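Local coordinates for protein BamaA.19900.a (Balamuthia mandrillaris, PDB 6VZZ) that probably phosphorylates glucose to glucose 6-phosphate as a glucokinase, and holds beta-D-glucopyranose in a pocket, at residues Gly194-Ser202 with Phe212-Gly220; Ala69-Phe79 with Phe117-Leu126. One frame throughout, in Å; residues are numbered along the deposited sequence.

Interaction 1 (Gly194-Ser202 with Phe212-Gly220); sequences GLGIATLLS and FQVMPMEFG. With BGC (beta-D-glucopyranose), chain B.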
loop_
_atom_site.group_PDB
_atom_site.type_symbol
_atom_site.label_atom_id
_atom_site.label_comp_id
_atom_site.label_asym_id
_atom_site.label_seq_id
_atom_site.Cartn_x
_atom_site.Cartn_y
_atom_site.Cartn_z
ATOM N N GLY A 194 0.936 -18.612 3.747
ATOM C CA GLY A 194 0.344 -17.508 3.023
ATOM C C GLY A 194 1.411 -16.558 2.509
ATOM O O GLY A 194 2.608 -16.777 2.701
ATOM N N LEU A 195 0.947 -15.506 1.832
ATOM C CA LEU A 195 1.805 -14.406 1.407
ATOM C C LEU A 195 1.684 -13.275 2.427
ATOM O O LEU A 195 0.652 -12.595 2.496
ATOM C CB LEU A 195 1.432 -13.926 0.011
ATOM C CG LEU A 195 2.263 -12.751 -0.517
ATOM C CD1 LEU A 195 3.735 -12.968 -0.214
ATOM C CD2 LEU A 195 2.030 -12.561 -2.011
ATOM N N GLY A 196 2.738 -13.077 3.214
ATOM C CA GLY A 196 2.757 -12.051 4.237
ATOM C C GLY A 196 3.468 -10.800 3.744
ATOM O O GLY A 196 4.524 -10.883 3.111
ATOM N N ILE A 197 2.886 -9.641 4.058
ATOM C CA ILE A 197 3.425 -8.361 3.608
ATOM C C ILE A 197 3.193 -7.296 4.676
ATOM O O ILE A 197 2.066 -7.113 5.147
ATOM C CB ILE A 197 2.797 -7.929 2.270
ATOM C CG1 ILE A 197 3.283 -8.838 1.137
ATOM C CG2 ILE A 197 3.138 -6.481 1.979
ATOM C CD1 ILE A 197 2.655 -8.556 -0.172
ATOM N N ALA A 198 4.260 -6.586 5.043
ATOM C CA ALA A 198 4.188 -5.428 5.922
ATOM C C ALA A 198 5.223 -4.410 5.453
ATOM O O ALA A 198 6.027 -4.685 4.557
ATOM C CB ALA A 198 4.412 -5.828 7.382
ATOM N N THR A 199 5.212 -3.219 6.050
ATOM C CA THR A 199 6.136 -2.167 5.639
ATOM C C THR A 199 6.740 -1.483 6.854
ATOM O O THR A 199 6.017 -1.084 7.771
ATOM C CB THR A 199 5.442 -1.114 4.763
ATOM O OG1 THR A 199 4.859 -1.748 3.623
ATOM C CG2 THR A 199 6.447 -0.057 4.281
ATOM N N LEU A 200 8.064 -1.341 6.849
ATOM C CA LEU A 200 8.768 -0.506 7.815
ATOM C C LEU A 200 8.742 0.931 7.309
ATOM O O LEU A 200 9.258 1.214 6.226
ATOM C CB LEU A 200 10.206 -0.998 8.002
ATOM C CG LEU A 200 10.420 -2.300 8.789
ATOM C CD1 LEU A 200 11.779 -2.913 8.501
ATOM C CD2 LEU A 200 10.269 -2.051 10.287
ATOM N N LEU A 201 8.137 1.829 8.077
ATOM C CA LEU A 201 7.895 3.201 7.650
ATOM C C LEU A 201 8.835 4.168 8.358
ATOM O O LEU A 201 9.101 4.030 9.557
ATOM C CB LEU A 201 6.448 3.620 7.937
ATOM C CG LEU A 201 5.311 2.875 7.238
ATOM C CD1 LEU A 201 3.965 3.342 7.748
ATOM C CD2 LEU A 201 5.412 3.096 5.756
ATOM N N SER A 202 9.309 5.164 7.613
ATOM C CA SER A 202 10.037 6.312 8.152
ATOM C C SER A 202 9.310 7.585 7.731
ATOM O O SER A 202 9.672 8.206 6.729
ATOM C CB SER A 202 11.492 6.336 7.663
ATOM O OG SER A 202 12.322 5.556 8.501
ATOM N N PHE A 212 11.616 3.234 13.563
ATOM C CA PHE A 212 10.805 2.650 12.502
ATOM C C PHE A 212 9.395 2.397 13.012
ATOM O O PHE A 212 9.213 1.785 14.068
ATOM C CB PHE A 212 11.400 1.333 12.000
ATOM C CG PHE A 212 12.354 1.499 10.862
ATOM C CD1 PHE A 212 11.988 2.220 9.739
ATOM C CD2 PHE A 212 13.630 0.950 10.921
ATOM C CE1 PHE A 212 12.877 2.386 8.686
ATOM C CE2 PHE A 212 14.523 1.109 9.875
ATOM C CZ PHE A 212 14.148 1.829 8.759
ATOM N N GLN A 213 8.401 2.851 12.259
ATOM C CA GLN A 213 7.019 2.479 12.512
ATOM C C GLN A 213 6.654 1.292 11.629
ATOM O O GLN A 213 7.103 1.192 10.484
ATOM C CB GLN A 213 6.072 3.657 12.264
ATOM C CG GLN A 213 6.221 4.791 13.285
ATOM C CD GLN A 213 5.238 5.925 13.047
ATOM O OE1 GLN A 213 5.455 6.787 12.197
ATOM N NE2 GLN A 213 4.139 5.915 13.786
ATOM N N VAL A 214 5.871 0.378 12.174
ATOM C CA VAL A 214 5.439 -0.814 11.459
ATOM C C VAL A 214 4.010 -0.597 10.993
ATOM O O VAL A 214 3.148 -0.178 11.780
ATOM C CB VAL A 214 5.545 -2.065 12.347
ATOM C CG1 VAL A 214 5.117 -3.312 11.580
ATOM C CG2 VAL A 214 6.960 -2.227 12.873
ATOM N N MET A 215 3.755 -0.877 9.713
ATOM C CA MET A 215 2.393 -0.901 9.229
ATOM C C MET A 215 2.031 -2.307 8.781
ATOM O O MET A 215 2.631 -2.818 7.823
ATOM C CB MET A 215 2.191 0.083 8.087
ATOM C CG MET A 215 0.721 0.235 7.762
ATOM S SD MET A 215 0.374 1.236 6.321
ATOM C CE MET A 215 -1.425 1.050 6.282
ATOM N N PRO A 216 1.058 -2.958 9.418
ATOM C CA PRO A 216 0.631 -4.277 8.947
ATOM C C PRO A 216 -0.222 -4.141 7.702
ATOM O O PRO A 216 -0.905 -3.133 7.495
ATOM C CB PRO A 216 -0.177 -4.834 10.125
ATOM C CG PRO A 216 -0.645 -3.640 10.865
ATOM C CD PRO A 216 0.371 -2.553 10.655
ATOM N N MET A 217 -0.170 -5.171 6.858
ATOM C CA MET A 217 -0.823 -5.117 5.562
ATOM C C MET A 217 -1.374 -6.493 5.188
ATOM O O MET A 217 -0.998 -7.522 5.760
ATOM C CB MET A 217 0.143 -4.617 4.484
ATOM C CG MET A 217 0.618 -3.193 4.662
ATOM S SD MET A 217 1.785 -2.687 3.376
ATOM C CE MET A 217 1.908 -0.930 3.722
ATOM N N GLU A 218 -2.267 -6.502 4.195
ATOM C CA GLU A 218 -2.864 -7.741 3.713
ATOM C C GLU A 218 -2.741 -7.868 2.199
ATOM O O GLU A 218 -3.619 -8.426 1.541
ATOM C CB GLU A 218 -4.324 -7.832 4.145
ATOM C CG GLU A 218 -4.503 -8.123 5.623
ATOM C CD GLU A 218 -4.000 -9.509 5.990
ATOM O OE1 GLU A 218 -3.963 -10.399 5.095
ATOM O OE2 GLU A 218 -3.621 -9.704 7.169
ATOM N N PHE A 219 -1.644 -7.371 1.630
ATOM C CA PHE A 219 -1.523 -7.297 0.182
ATOM C C PHE A 219 -1.382 -8.657 -0.480
ATOM O O PHE A 219 -1.505 -8.740 -1.707
ATOM C CB PHE A 219 -0.349 -6.395 -0.211
ATOM C CG PHE A 219 -0.743 -4.948 -0.369
ATOM C CD1 PHE A 219 -1.545 -4.552 -1.437
ATOM C CD2 PHE A 219 -0.341 -3.997 0.554
ATOM C CE1 PHE A 219 -1.928 -3.235 -1.592
ATOM C CE2 PHE A 219 -0.717 -2.679 0.410
ATOM C CZ PHE A 219 -1.517 -2.298 -0.669
ATOM N N GLY A 220 -1.158 -9.725 0.281
ATOM C CA GLY A 220 -1.130 -11.028 -0.356
ATOM C C GLY A 220 -2.453 -11.404 -0.990
ATOM O O GLY A 220 -2.493 -12.274 -1.869
HETATM C C2 BGC B . -2.736 -13.555 6.102
HETATM C C3 BGC B . -1.762 -12.526 6.652
HETATM C C4 BGC B . -0.447 -13.199 7.026
HETATM C C5 BGC B . 0.083 -13.975 5.826
HETATM C C6 BGC B . 1.368 -14.722 6.096
HETATM C C1 BGC B . -2.079 -14.288 4.943
HETATM O O1 BGC B . -2.951 -15.178 4.350
HETATM O O2 BGC B . -3.934 -12.918 5.674
HETATM O O3 BGC B . -2.324 -11.857 7.773
HETATM O O4 BGC B . 0.514 -12.220 7.390
HETATM O O5 BGC B . -0.901 -14.935 5.418
HETATM O O6 BGC B . 1.296 -15.464 7.296
HETATM O O HOH W 1 -0.733 -10.239 3.082
HETATM O O HOH W 2 0.247 -9.714 5.883
HETATM O O HOH W 3 1.381 -7.455 7.867
#

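Interaction 2 (Ala69-Phe79 with Phe117-Leu126); sequences ADDTRKLIAFF and FHGDATHRRL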
loop_
_atom_site.group_PDB
_atom_site.type_symbol
_atom_site.label_atom_id
_atom_site.label_comp_id
_atom_site.label_asym_id
_atom_site.label_seq_id
_atom_site.Cartn_x
_atom_site.Cartn_y
_atom_site.Cartn_z
ATOM N N ALA A 69 -0.858 -26.979 13.868
ATOM C CA ALA A 69 -2.217 -26.626 14.252
ATOM C C ALA A 69 -2.859 -25.808 13.146
ATOM O O ALA A 69 -2.262 -24.837 12.670
ATOM C CB ALA A 69 -2.230 -25.827 15.559
ATOM N N ASP A 70 -4.078 -26.188 12.747
ATOM C CA ASP A 70 -4.802 -25.437 11.730
ATOM C C ASP A 70 -6.194 -25.024 12.196
ATOM O O ASP A 70 -7.056 -24.733 11.359
ATOM C CB ASP A 70 -4.898 -26.229 10.428
ATOM C CG ASP A 70 -5.830 -27.400 10.540
ATOM O OD1 ASP A 70 -5.812 -28.063 11.592
ATOM O OD2 ASP A 70 -6.587 -27.651 9.579
ATOM N N ASP A 71 -6.439 -25.000 13.504
ATOM C CA ASP A 71 -7.626 -24.342 14.037
ATOM C C ASP A 71 -7.323 -23.859 15.452
ATOM O O ASP A 71 -6.393 -24.336 16.109
ATOM C CB ASP A 71 -8.884 -25.245 13.950
ATOM C CG ASP A 71 -8.985 -26.297 15.053
ATOM O OD1 ASP A 71 -8.129 -26.381 15.949
ATOM O OD2 ASP A 71 -9.964 -27.074 15.024
ATOM N N THR A 72 -8.110 -22.886 15.911
ATOM C CA THR A 72 -7.805 -22.227 17.175
ATOM C C THR A 72 -8.150 -23.090 18.382
ATOM O O THR A 72 -7.543 -22.918 19.443
ATOM C CB THR A 72 -8.535 -20.885 17.257
ATOM O OG1 THR A 72 -9.936 -21.081 17.019
ATOM C CG2 THR A 72 -7.970 -19.900 16.223
ATOM N N ARG A 73 -9.107 -24.015 18.255
ATOM C CA ARG A 73 -9.406 -24.903 19.377
ATOM C C ARG A 73 -8.211 -25.795 19.696
ATOM O O ARG A 73 -7.916 -26.053 20.870
ATOM C CB ARG A 73 -10.649 -25.748 19.086
ATOM C CG ARG A 73 -11.892 -24.975 18.583
ATOM C CD ARG A 73 -12.375 -23.866 19.532
ATOM N NE ARG A 73 -11.643 -22.607 19.349
ATOM C CZ ARG A 73 -11.735 -21.559 20.165
ATOM N NH1 ARG A 73 -12.528 -21.612 21.228
ATOM N NH2 ARG A 73 -11.024 -20.464 19.933
ATOM N N LYS A 74 -7.497 -26.260 18.667
ATOM C CA LYS A 74 -6.282 -27.032 18.907
ATOM C C LYS A 74 -5.173 -26.165 19.499
ATOM O O LYS A 74 -4.355 -26.662 20.281
ATOM C CB LYS A 74 -5.817 -27.704 17.611
ATOM N N LEU A 75 -5.133 -24.876 19.155
ATOM C CA LEU A 75 -4.179 -23.973 19.791
ATOM C C LEU A 75 -4.465 -23.831 21.284
ATOM O O LEU A 75 -3.550 -23.883 22.114
ATOM C CB LEU A 75 -4.214 -22.606 19.112
ATOM C CG LEU A 75 -3.484 -22.486 17.775
ATOM C CD1 LEU A 75 -3.456 -21.040 17.307
ATOM C CD2 LEU A 75 -2.068 -23.042 17.894
ATOM N N ILE A 76 -5.736 -23.642 21.646
ATOM C CA ILE A 76 -6.087 -23.489 23.052
ATOM C C ILE A 76 -5.614 -24.696 23.854
ATOM O O ILE A 76 -5.062 -24.549 24.952
ATOM C CB ILE A 76 -7.604 -23.248 23.201
ATOM C CG1 ILE A 76 -7.966 -21.867 22.657
ATOM C CG2 ILE A 76 -8.055 -23.367 24.658
ATOM C CD1 ILE A 76 -9.446 -21.617 22.605
ATOM N N ALA A 77 -5.798 -25.903 23.316
ATOM C CA ALA A 77 -5.308 -27.090 24.011
ATOM C C ALA A 77 -3.784 -27.095 24.088
ATOM O O ALA A 77 -3.210 -27.523 25.093
ATOM C CB ALA A 77 -5.817 -28.353 23.321
ATOM N N PHE A 78 -3.110 -26.627 23.035
ATOM C CA PHE A 78 -1.656 -26.528 23.085
ATOM C C PHE A 78 -1.213 -25.495 24.114
ATOM O O PHE A 78 -0.294 -25.752 24.896
ATOM C CB PHE A 78 -1.114 -26.201 21.689
ATOM C CG PHE A 78 0.314 -25.669 21.667
ATOM C CD1 PHE A 78 1.405 -26.536 21.709
ATOM C CD2 PHE A 78 0.563 -24.302 21.545
ATOM C CE1 PHE A 78 2.727 -26.044 21.664
ATOM C CE2 PHE A 78 1.882 -23.806 21.495
ATOM C CZ PHE A 78 2.963 -24.681 21.553
ATOM N N PHE A 79 -1.874 -24.333 24.152
ATOM C CA PHE A 79 -1.486 -23.285 25.093
ATOM C C PHE A 79 -1.720 -23.730 26.535
ATOM O O PHE A 79 -0.825 -23.614 27.380
ATOM C CB PHE A 79 -2.252 -21.991 24.797
ATOM C CG PHE A 79 -1.891 -21.341 23.485
ATOM C CD1 PHE A 79 -0.586 -21.371 23.006
ATOM C CD2 PHE A 79 -2.862 -20.690 22.730
ATOM C CE1 PHE A 79 -0.246 -20.759 21.794
ATOM C CE2 PHE A 79 -2.539 -20.082 21.519
ATOM C CZ PHE A 79 -1.225 -20.112 21.052
ATOM N N PHE A 117 -6.686 -20.810 8.590
ATOM C CA PHE A 117 -7.212 -21.921 9.363
ATOM C C PHE A 117 -8.520 -22.419 8.752
ATOM O O PHE A 117 -9.219 -21.703 8.028
ATOM C CB PHE A 117 -7.427 -21.523 10.823
ATOM C CG PHE A 117 -6.181 -21.595 11.652
ATOM C CD1 PHE A 117 -4.961 -21.891 11.064
ATOM C CD2 PHE A 117 -6.228 -21.383 13.013
ATOM C CE1 PHE A 117 -3.815 -21.958 11.819
ATOM C CE2 PHE A 117 -5.088 -21.455 13.773
ATOM C CZ PHE A 117 -3.878 -21.742 13.176
ATOM N N HIS A 118 -8.845 -23.669 9.059
ATOM C CA HIS A 118 -9.948 -24.373 8.429
ATOM C C HIS A 118 -11.104 -24.511 9.406
ATOM O O HIS A 118 -10.894 -24.728 10.606
ATOM C CB HIS A 118 -9.496 -25.752 7.938
ATOM C CG HIS A 118 -8.294 -25.705 7.044
ATOM N ND1 HIS A 118 -7.041 -26.110 7.457
ATOM C CD2 HIS A 118 -8.150 -25.282 5.764
ATOM C CE1 HIS A 118 -6.181 -25.951 6.466
ATOM N NE2 HIS A 118 -6.828 -25.449 5.428
ATOM N N GLY A 119 -12.325 -24.371 8.888
ATOM C CA GLY A 119 -13.509 -24.542 9.706
ATOM C C GLY A 119 -14.360 -23.293 9.825
ATOM O O GLY A 119 -14.195 -22.333 9.064
ATOM N N ASP A 120 -15.279 -23.299 10.785
ATOM C CA ASP A 120 -16.162 -22.167 11.003
ATOM C C ASP A 120 -15.413 -21.065 11.753
ATOM O O ASP A 120 -14.231 -21.195 12.084
ATOM C CB ASP A 120 -17.425 -22.615 11.746
ATOM C CG ASP A 120 -17.172 -22.939 13.219
ATOM O OD1 ASP A 120 -16.029 -23.284 13.598
ATOM O OD2 ASP A 120 -18.136 -22.846 14.008
ATOM N N ALA A 121 -16.128 -19.976 12.044
ATOM C CA ALA A 121 -15.496 -18.792 12.618
ATOM C C ALA A 121 -14.848 -19.093 13.962
ATOM O O ALA A 121 -13.790 -18.538 14.284
ATOM C CB ALA A 121 -16.522 -17.671 12.766
ATOM N N THR A 122 -15.467 -19.957 14.768
ATOM C CA THR A 122 -14.882 -20.296 16.063
ATOM C C THR A 122 -13.513 -20.945 15.899
ATOM O O THR A 122 -12.605 -20.716 16.708
ATOM C CB THR A 122 -15.807 -21.231 16.839
ATOM O OG1 THR A 122 -17.141 -20.713 16.810
ATOM C CG2 THR A 122 -15.339 -21.366 18.285
ATOM N N HIS A 123 -13.344 -21.751 14.852
ATOM C CA HIS A 123 -12.098 -22.472 14.653
ATOM C C HIS A 123 -11.041 -21.640 13.947
ATOM O O HIS A 123 -9.890 -22.077 13.854
ATOM C CB HIS A 123 -12.375 -23.767 13.887
ATOM C CG HIS A 123 -13.126 -24.785 14.697
ATOM N ND1 HIS A 123 -12.729 -26.101 14.797
ATOM C CD2 HIS A 123 -14.233 -24.668 15.469
ATOM C CE1 HIS A 123 -13.566 -26.754 15.583
ATOM N NE2 HIS A 123 -14.489 -25.907 16.003
ATOM N N ARG A 124 -11.401 -20.453 13.461
ATOM C CA ARG A 124 -10.446 -19.538 12.863
ATOM C C ARG A 124 -10.113 -18.353 13.752
ATOM O O ARG A 124 -9.107 -17.684 13.508
ATOM C CB ARG A 124 -10.978 -19.021 11.518
ATOM C CG ARG A 124 -11.050 -20.088 10.440
ATOM C CD ARG A 124 -11.500 -19.516 9.094
ATOM N NE ARG A 124 -12.951 -19.357 9.043
ATOM C CZ ARG A 124 -13.584 -18.186 9.058
ATOM N NH1 ARG A 124 -12.900 -17.047 9.100
ATOM N NH2 ARG A 124 -14.910 -18.155 9.022
ATOM N N ARG A 125 -10.912 -18.094 14.783
ATOM C CA ARG A 125 -10.747 -16.935 15.645
ATOM C C ARG A 125 -10.256 -17.351 17.026
ATOM O O ARG A 125 -10.618 -18.410 17.541
ATOM C CB ARG A 125 -12.060 -16.158 15.754
ATOM C CG ARG A 125 -12.479 -15.572 14.414
ATOM C CD ARG A 125 -13.796 -14.827 14.448
ATOM N NE ARG A 125 -13.987 -14.110 13.190
ATOM C CZ ARG A 125 -15.148 -13.613 12.783
ATOM N NH1 ARG A 125 -16.233 -13.759 13.536
ATOM N NH2 ARG A 125 -15.229 -12.977 11.615
ATOM N N LEU A 126 -9.409 -16.506 17.615
ATOM C CA LEU A 126 -8.810 -16.764 18.919
ATOM C C LEU A 126 -8.904 -15.494 19.751
ATOM O O LEU A 126 -8.351 -14.460 19.363
ATOM C CB LEU A 126 -7.352 -17.216 18.774
ATOM C CG LEU A 126 -6.531 -17.437 20.051
ATOM C CD1 LEU A 126 -7.091 -18.570 20.900
ATOM C CD2 LEU A 126 -5.059 -17.685 19.726
#

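Interaction 1 (Gly194-Ser202 with Phe212-Gly220)
Residues 194-202 and 212-220 form an antiparallel hairpin, their short strand axes 4.8 Å apart at 158°. Thr-199 pairs with Met-215 and Leu-201 with Gln-213, each through two backbone hydrogen bonds. The bond from Leu-201 N to Gln-213 O is 2.7 Å long and nearly straight. Past Pro-216, which has no N-H to give, waters enter between the chains. One of them accepts from Gly-220 N and donates to Leu-195 O. Another accepts from Met-217 N beside Ile-197.

On one face of the hairpin, Leu-201 CD1 rests against Met-215 CB at 3.7 Å. Met-217 has an extended chain (chi2 179°), which carries its SD and CE across Thr-199, next to OG1. Ile-197 crosses Phe-219 at about a right angle, CD1 meeting CB at 3.7 Å. Helix 303-327 covers this face at Ile-197, Thr-199, Met-217 and Phe-219, while Leu-201 packs on Met-215 of the second subunit and Met-215 on Leu-201 of that subunit. On the other face, Leu-200 CD2 touches Phe-212 CB at 4.0 Å and Val-214 CG2 at 4.2 Å. Leu-200 CB lies over one face of the Phe-212 ring, and Leu-201 O is at its edge.

Glu-218 turns away from the partner strand. A bend at chi2 (-66°) brings its carboxylate to the sugar. OE1 accepts from glucose O2 and OE2 from O3, both at 2.6 Å. Gly-194 and Gly-196 bring bare backbone close to the same sugar. Within this chain the hairpin forms one edge of a mixed sheet in the actin-ATPase clan, with its open end built into the glucose pocket.

Interaction 2 (Ala69-Phe79 with Phe117-Leu126)
The Phe-117 ring lies with one face on the peptide joining Asp-70 to Asp-71, and Leu-75 CD1 and Thr-72 CG2 meet its edge. The His-123 ring takes Arg-73 CG over its centre, a CH-pi contact of 3.8 Å to the centroid. The Arg-73 guanidinium has Thr-122 CG2 on one face and Ile-76 CD1 on the opposite face, both offset from its middle, and its NH1 forms a salt bridge with Glu-130.

These groups surround an N-cap. Asp-71 precedes helix 72-90, and its OD1 accepts from Lys-74 N at 2.8 Å. Its OD2 takes a hydrogen bond from His-123 ND1 at 2.9 Å, which arrives 41° out of the carboxylate plane. Thr-72 N, in the first turn, donates to His-123 O at 2.8 Å. With chi1 at 53°, Thr-72 OG1 lies between the backbone N and carbonyl carbon and reaches both Thr-122 O (2.7 Å) and Arg-125 O.

Further along, Leu-126 CD1 slides past Ile-76 CG1, and its CD2 sits at the edge of the Phe-79 ring.

His-118 grips Asp-70 twice. Its N donates to the backbone O. Its ND1 donates to OD2 at 2.7 Å, on the anti lone pair and close to the ring plane.

Overall arrangement
Interaction 1 is buried, its centre about 11 Å from the centre of the chain, and interaction 2 is partly buried, its centre about 19 Å out. They share no secondary-structure element. Their nearest atoms are about 9 Å apart. In interaction 1 paired strands and apolar side chains do most of the work, and waters and a sugar-binding carboxylate appear where the strands part. In interaction 2 aspartates, histidines and a helix start meet toward the surface, with apolar packing beneath against strand 37-43. The glucose pocket is the common reference. Interaction 1 contributes Gly-194, Leu-195, Gly-196 and Glu-218, whereas residues 117-126 directly follow the pocket residues Thr-115 and Asn-116.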